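Local coordinates for uncharacterized protein (Plasmodium falciparum, PDB 1ZSO) that is of unknown function but probably binds zinc, as a CXXC-motif protein, at residues 80-91 with 104-114. Numbering follows the deposited sequence.
Sequences STINFVNTKNSC and FASFECRGIEL
Ile82 and Phe107 meet on the buried face of two antiparallel strands, an example of how one pair of strands can present a dry side and a wetter one. Ile82 sends CG2 away from its backbone N, laying that methyl against Phe107 CD2 at 3.9 Å, while its other branch reaches Ile112 and Leu114, residues past the turn at Gly111. Phe84 turns the edge of its ring toward the face of Phe107 in an offset edge-to-face pair, planes at 77°; Trp34 and Phe36 of strand 34-40 add further edge-to-face contacts to Phe107. The face of Thr81, Asn83, Glu108 and Arg110 is more open. One water joins Thr81 OG1 to Glu108 O, another accepts from Asn83 ND2 and donates to Glu108 OE1, which also forms a salt bridge with Arg110 NH1; ND2 also bonds Thr66 O. Val85 N still reaches Ser106 O, but a water accepting from Ser106 N and donating to Val85 O replaces the second bond. The chain returns at Cys91, whose N gives Phe104 O a 2.7 Å bond and whose CA sits 3.7 Å from the Phe104 ring centroid, over its face. Paired backbone bonds at Thr81-Arg110 and Asn83-Glu108 mark neighbouring strands of an antiparallel beta sheet.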
ATOM      1  N   SER B  80      -7.780  -5.130  -6.684  1.00 28.10           N
ATOM      2  CA  SER B  80      -8.306  -3.849  -7.111  1.00 27.12           C
ATOM      3  C   SER B  80      -7.183  -2.828  -7.013  1.00 27.52           C
ATOM      4  O   SER B  80      -6.354  -2.918  -6.135  1.00 28.53           O
ATOM      5  CB  SER B  80      -9.498  -3.484  -6.257  1.00 27.91           C
ATOM      6  OG  SER B  80     -10.500  -4.484  -6.348  1.00 27.00           O
ATOM      7  N   THR B  81      -7.130  -1.901  -7.959  1.00 27.67           N
ATOM      8  CA  THR B  81      -5.948  -1.081  -8.176  1.00 28.00           C
ATOM      9  C   THR B  81      -6.278   0.409  -8.431  1.00 28.65           C
ATOM     10  O   THR B  81      -7.354   0.751  -8.927  1.00 27.42           O
ATOM     11  CB  THR B  81      -5.176  -1.578  -9.408  1.00 27.85           C
ATOM     12  OG1 THR B  81      -6.017  -1.462 -10.564  1.00 25.64           O
ATOM     13  CG2 THR B  81      -4.776  -3.016  -9.248  1.00 29.65           C
ATOM     14  N   ILE B  82      -5.332   1.263  -8.053  1.00 29.08           N
ATOM     15  CA  ILE B  82      -5.275   2.663  -8.507  1.00 30.09           C
ATOM     16  C   ILE B  82      -3.927   2.943  -9.162  1.00 28.44           C
ATOM     17  O   ILE B  82      -2.885   2.559  -8.661  1.00 28.37           O
ATOM     18  CB  ILE B  82      -5.363   3.661  -7.356  1.00 29.56           C
ATOM     19  CG1 ILE B  82      -6.572   3.380  -6.486  1.00 27.12           C
ATOM     20  CG2 ILE B  82      -5.428   5.070  -7.940  1.00 31.15           C
ATOM     21  CD1 ILE B  82      -6.531   4.089  -5.164  1.00 31.90           C
ATOM     22  N   ASN B  83      -3.963   3.603 -10.286  1.00 29.92           N
ATOM     23  CA  ASN B  83      -2.760   4.137 -10.940  1.00 30.45           C
ATOM     24  C   ASN B  83      -2.982   5.620 -11.224  1.00 30.13           C
ATOM     25  O   ASN B  83      -3.999   5.973 -11.837  1.00 28.67           O
ATOM     26  CB  ASN B  83      -2.496   3.458 -12.279  1.00 30.49           C
ATOM     27  CG  ASN B  83      -1.481   2.341 -12.196  1.00 34.30           C
ATOM     28  OD1 ASN B  83      -0.380   2.502 -11.665  1.00 40.32           O
ATOM     29  ND2 ASN B  83      -1.827   1.211 -12.785  1.00 35.43           N
ATOM     30  N   PHE B  84      -2.041   6.451 -10.768  1.00 29.13           N
ATOM     31  CA  PHE B  84      -1.885   7.820 -11.232  1.00 29.00           C
ATOM     32  C   PHE B  84      -1.586   7.808 -12.718  1.00 30.24           C
ATOM     33  O   PHE B  84      -0.785   6.994 -13.200  1.00 30.46           O
ATOM     34  CB  PHE B  84      -0.710   8.506 -10.479  1.00 29.69           C
ATOM     35  CG  PHE B  84      -0.381   9.903 -10.981  1.00 29.34           C
ATOM     36  CD1 PHE B  84      -0.983  10.995 -10.441  1.00 29.50           C
ATOM     37  CD2 PHE B  84       0.558  10.097 -11.975  1.00 29.71           C
ATOM     38  CE1 PHE B  84      -0.692  12.245 -10.893  1.00 34.01           C
ATOM     39  CE2 PHE B  84       0.846  11.324 -12.441  1.00 29.25           C
ATOM     40  CZ  PHE B  84       0.231  12.418 -11.911  1.00 31.32           C
ATOM     41  N   VAL B  85      -2.234   8.714 -13.446  1.00 31.37           N
ATOM     42  CA  VAL B  85      -2.096   8.797 -14.861  1.00 32.64           C
ATOM     43  C   VAL B  85      -1.258  10.020 -15.169  1.00 34.50           C
ATOM     44  O   VAL B  85      -1.636  11.140 -14.821  1.00 34.41           O
ATOM     45  CB  VAL B  85      -3.469   8.935 -15.567  1.00 32.21           C
ATOM     46  CG1 VAL B  85      -3.264   9.129 -17.070  1.00 33.91           C
ATOM     47  CG2 VAL B  85      -4.344   7.734 -15.329  1.00 30.30           C
ATOM     48  N   ASN B  86      -0.124   9.813 -15.828  1.00 36.47           N
ATOM     49  CA  ASN B  86       0.733  10.934 -16.219  1.00 38.33           C
ATOM     50  C   ASN B  86       0.060  11.701 -17.361  1.00 38.33           C
ATOM     51  O   ASN B  86      -0.124  11.168 -18.441  1.00 38.97           O
ATOM     52  CB  ASN B  86       2.128  10.438 -16.627  1.00 39.15           C
ATOM     53  CG  ASN B  86       2.813   9.593 -15.517  1.00 42.80           C
ATOM     54  OD1 ASN B  86       2.727   8.352 -15.510  1.00 45.44           O
ATOM     55  ND2 ASN B  86       3.471  10.269 -14.572  1.00 44.06           N
ATOM     56  N   THR B  87      -0.353  12.933 -17.097  1.00 38.81           N
ATOM     57  CA  THR B  87      -0.821  13.867 -18.143  1.00 39.56           C
ATOM     58  C   THR B  87       0.112  15.077 -18.096  1.00 38.82           C
ATOM     59  O   THR B  87       0.737  15.326 -17.091  1.00 39.03           O
ATOM     60  CB  THR B  87      -2.311  14.267 -17.923  1.00 39.98           C
ATOM     61  OG1 THR B  87      -2.510  14.742 -16.580  1.00 42.87           O
ATOM     62  CG2 THR B  87      -3.211  13.059 -18.109  1.00 40.28           C
ATOM     63  N   LYS B  88       0.274  15.809 -19.173  1.00 39.27           N
ATOM     64  CA  LYS B  88       1.263  16.876 -19.127  1.00 39.66           C
ATOM     65  C   LYS B  88       0.667  18.080 -18.397  1.00 39.10           C
ATOM     66  O   LYS B  88      -0.551  18.314 -18.420  1.00 39.17           O
ATOM     67  CB  LYS B  88       1.838  17.205 -20.534  1.00 40.47           C
ATOM     68  CG  LYS B  88       1.232  18.377 -21.279  1.00 40.90           C
ATOM     69  CD  LYS B  88      -0.124  18.036 -21.877  1.00 43.11           C
ATOM     70  CE  LYS B  88      -0.902  19.302 -22.204  1.00 42.50           C
ATOM     71  NZ  LYS B  88      -0.018  20.322 -22.822  1.00 42.98           N
ATOM     72  N   ASN B  89       1.539  18.826 -17.732  1.00 38.59           N
ATOM     73  CA  ASN B  89       1.133  19.789 -16.696  1.00 37.98           C
ATOM     74  C   ASN B  89       0.029  19.261 -15.765  1.00 36.45           C
ATOM     75  O   ASN B  89      -0.865  20.002 -15.352  1.00 37.76           O
ATOM     76  CB  ASN B  89       0.697  21.102 -17.311  1.00 38.39           C
ATOM     77  CG  ASN B  89       1.550  21.500 -18.494  1.00 39.81           C
ATOM     78  OD1 ASN B  89       2.710  21.912 -18.354  1.00 40.92           O
ATOM     79  ND2 ASN B  89       0.964  21.414 -19.674  1.00 43.37           N
ATOM     80  N   SER B  90       0.105  17.982 -15.427  1.00 33.28           N
ATOM     81  CA  SER B  90      -0.648  17.453 -14.326  1.00 31.56           C
ATOM     82  C   SER B  90      -0.112  18.139 -13.062  1.00 29.52           C
ATOM     83  O   SER B  90       1.010  18.641 -13.035  1.00 27.81           O
ATOM     84  CB  SER B  90      -0.443  15.925 -14.271  1.00 32.21           C
ATOM     85  OG  SER B  90      -1.304  15.260 -13.329  1.00 37.55           O
ATOM     86  N   CYS B  91      -0.932  18.186 -12.030  1.00 28.33           N
ATOM     87  CA  CYS B  91      -0.504  18.563 -10.707  1.00 28.63           C
ATOM     88  C   CYS B  91       0.056  19.962 -10.616  1.00 27.38           C
ATOM     89  O   CYS B  91       0.978  20.174  -9.842  1.00 27.87           O
ATOM     90  CB  CYS B  91       0.552  17.588 -10.190  1.00 29.15           C
ATOM     91  SG  CYS B  91      -0.072  15.945  -9.911  1.00 33.31           S
ATOM     92  N   PHE B 104      -6.613  18.552 -11.764  1.00 32.09           N
ATOM     93  CA  PHE B 104      -5.341  18.565 -11.084  1.00 31.94           C
ATOM     94  C   PHE B 104      -4.590  17.258 -11.286  1.00 31.19           C
ATOM     95  O   PHE B 104      -3.378  17.262 -11.455  1.00 30.94           O
ATOM     96  CB  PHE B 104      -5.545  18.821  -9.579  1.00 32.68           C
ATOM     97  CG  PHE B 104      -4.273  19.150  -8.850  1.00 31.42           C
ATOM     98  CD1 PHE B 104      -3.662  20.378  -9.022  1.00 31.67           C
ATOM     99  CD2 PHE B 104      -3.658  18.210  -8.029  1.00 34.38           C
ATOM    100  CE1 PHE B 104      -2.469  20.668  -8.398  1.00 32.23           C
ATOM    101  CE2 PHE B 104      -2.463  18.511  -7.393  1.00 34.10           C
ATOM    102  CZ  PHE B 104      -1.859  19.732  -7.593  1.00 30.99           C
ATOM    103  N   ALA B 105      -5.302  16.137 -11.229  1.00 30.64           N
ATOM    104  CA  ALA B 105      -4.674  14.824 -11.330  1.00 29.23           C
ATOM    105  C   ALA B 105      -5.716  13.804 -11.739  1.00 30.21           C
ATOM    106  O   ALA B 105      -6.865  13.869 -11.278  1.00 32.57           O
ATOM    107  CB  ALA B 105      -4.029  14.445 -10.024  1.00 29.25           C
ATOM    108  N   SER B 106      -5.340  12.854 -12.593  1.00 29.35           N
ATOM    109  CA  SER B 106      -6.267  11.786 -12.965  1.00 30.16           C
ATOM    110  C   SER B 106      -5.742  10.427 -12.486  1.00 29.08           C
ATOM    111  O   SER B 106      -4.513  10.225 -12.411  1.00 26.53           O
ATOM    112  CB  SER B 106      -6.472  11.755 -14.475  1.00 30.71           C
ATOM    113  OG  SER B 106      -6.394  13.066 -15.004  1.00 36.71           O
ATOM    114  N   PHE B 107      -6.681   9.516 -12.192  1.00 27.94           N
ATOM    115  CA  PHE B 107      -6.361   8.142 -11.773  1.00 28.11           C
ATOM    116  C   PHE B 107      -7.218   7.098 -12.476  1.00 29.56           C
ATOM    117  O   PHE B 107      -8.432   7.257 -12.583  1.00 30.29           O
ATOM    118  CB  PHE B 107      -6.565   7.977 -10.280  1.00 27.74           C
ATOM    119  CG  PHE B 107      -5.868   9.019  -9.454  1.00 29.59           C
ATOM    120  CD1 PHE B 107      -6.450  10.262  -9.247  1.00 25.16           C
ATOM    121  CD2 PHE B 107      -4.637   8.765  -8.886  1.00 28.92           C
ATOM    122  CE1 PHE B 107      -5.807  11.221  -8.530  1.00 24.58           C
ATOM    123  CE2 PHE B 107      -3.991   9.747  -8.166  1.00 27.57           C
ATOM    124  CZ  PHE B 107      -4.583  10.959  -7.979  1.00 26.35           C
ATOM    125  N   GLU B 108      -6.583   6.017 -12.938  1.00 30.44           N
ATOM    126  CA  GLU B 108      -7.300   4.802 -13.317  1.00 30.45           C
ATOM    127  C   GLU B 108      -7.528   3.949 -12.105  1.00 28.91           C
ATOM    128  O   GLU B 108      -6.596   3.510 -11.448  1.00 28.43           O
ATOM    129  CB  GLU B 108      -6.520   3.944 -14.307  1.00 30.23           C
ATOM    130  CG  GLU B 108      -6.498   4.492 -15.697  1.00 33.44           C
ATOM    131  CD  GLU B 108      -5.643   3.639 -16.636  1.00 34.04           C
ATOM    132  OE1 GLU B 108      -5.328   2.470 -16.273  1.00 36.50           O
ATOM    133  OE2 GLU B 108      -5.298   4.151 -17.730  1.00 39.47           O
ATOM    134  N   CYS B 109      -8.789   3.650 -11.885  1.00 28.56           N
ATOM    135  CA  CYS B 109      -9.226   2.836 -10.800  1.00 28.45           C
ATOM    136  C   CYS B 109      -9.948   1.606 -11.320  1.00 26.59           C
ATOM    137  O   CYS B 109     -10.860   1.728 -12.089  1.00 25.62           O
ATOM    138  CB  CYS B 109     -10.161   3.681  -9.958  1.00 29.39           C
ATOM    139  SG  CYS B 109      -9.412   5.231  -9.454  1.00 34.02           S
ATOM    140  N   ARG B 110      -9.519   0.421 -10.894  1.00 26.04           N
ATOM    141  CA  ARG B 110     -10.167  -0.829 -11.265  1.00 25.85           C
ATOM    142  C   ARG B 110     -10.590  -1.562  -9.982  1.00 24.80           C
ATOM    143  O   ARG B 110      -9.762  -2.058  -9.231  1.00 25.39           O
ATOM    144  CB  ARG B 110      -9.210  -1.716 -12.031  1.00 25.96           C
ATOM    145  CG  ARG B 110      -9.070  -1.426 -13.551  1.00 29.79           C
ATOM    146  CD  ARG B 110      -8.382  -2.638 -14.280  1.00 29.12           C
ATOM    147  NE  ARG B 110      -8.225  -2.458 -15.745  1.00 33.64           N
ATOM    148  CZ  ARG B 110      -7.386  -1.583 -16.321  1.00 32.98           C
ATOM    149  NH1 ARG B 110      -6.612  -0.781 -15.589  1.00 29.68           N
ATOM    150  NH2 ARG B 110      -7.323  -1.499 -17.641  1.00 32.79           N
ATOM    151  N   GLY B 111     -11.879  -1.601  -9.726  1.00 24.01           N
ATOM    152  CA  GLY B 111     -12.399  -2.228  -8.543  1.00 25.86           C
ATOM    153  C   GLY B 111     -12.457  -1.301  -7.343  1.00 26.32           C
ATOM    154  O   GLY B 111     -12.782  -1.721  -6.221  1.00 27.90           O
ATOM    155  N   ILE B 112     -12.206  -0.033  -7.572  1.00 26.28           N
ATOM    156  CA  ILE B 112     -12.095   0.921  -6.462  1.00 28.61           C
ATOM    157  C   ILE B 112     -12.758   2.240  -6.894  1.00 28.17           C
ATOM    158  O   ILE B 112     -12.566   2.658  -8.029  1.00 27.90           O
ATOM    159  CB  ILE B 112     -10.631   1.225  -6.112  1.00 27.58           C
ATOM    160  CG1 ILE B 112      -9.995   0.097  -5.324  1.00 30.11           C
ATOM    161  CG2 ILE B 112     -10.507   2.512  -5.284  1.00 28.32           C
ATOM    162  CD1 ILE B 112      -8.487   0.183  -5.328  1.00 29.09           C
ATOM    163  N   GLU B 113     -13.516   2.851  -5.991  1.00 29.23           N
ATOM    164  CA  GLU B 113     -14.010   4.260  -6.102  1.00 31.87           C
ATOM    165  C   GLU B 113     -13.336   5.218  -5.129  1.00 30.85           C
ATOM    166  O   GLU B 113     -13.357   4.988  -3.926  1.00 30.17           O
ATOM    167  CB  GLU B 113     -15.469   4.387  -5.690  1.00 34.36           C
ATOM    168  CG  GLU B 113     -16.451   4.397  -6.751  1.00 41.09           C
ATOM    169  CD  GLU B 113     -17.112   3.079  -6.812  1.00 48.38           C
ATOM    170  OE1 GLU B 113     -16.355   2.119  -7.058  1.00 54.31           O
ATOM    171  OE2 GLU B 113     -18.346   3.003  -6.569  1.00 49.06           O
ATOM    172  N   LEU B 114     -12.797   6.302  -5.662  1.00 30.80           N
ATOM    173  CA  LEU B 114     -12.233   7.394  -4.888  1.00 31.33           C
ATOM    174  C   LEU B 114     -13.388   8.182  -4.331  1.00 31.79           C
ATOM    175  O   LEU B 114     -14.133   8.730  -5.103  1.00 31.50           O
ATOM    176  CB  LEU B 114     -11.402   8.323  -5.787  1.00 32.13           C
ATOM    177  CG  LEU B 114     -10.247   7.621  -6.512  1.00 31.33           C
ATOM    178  CD1 LEU B 114      -9.218   8.609  -7.062  1.00 31.39           C
ATOM    179  CD2 LEU B 114      -9.583   6.658  -5.562  1.00 31.94           C
TER
HETATM  180  O   HOH W   1     -13.666  -4.556  -6.462  1.00 38.38           O
HETATM  181  O   HOH W   2      -5.935   0.847 -11.969  1.00 35.61           O
HETATM  182  O   HOH W   3      -4.308   0.784 -14.108  1.00 37.24           O
HETATM  183  O   HOH W   4      -2.933  13.512 -14.090  1.00 41.15           O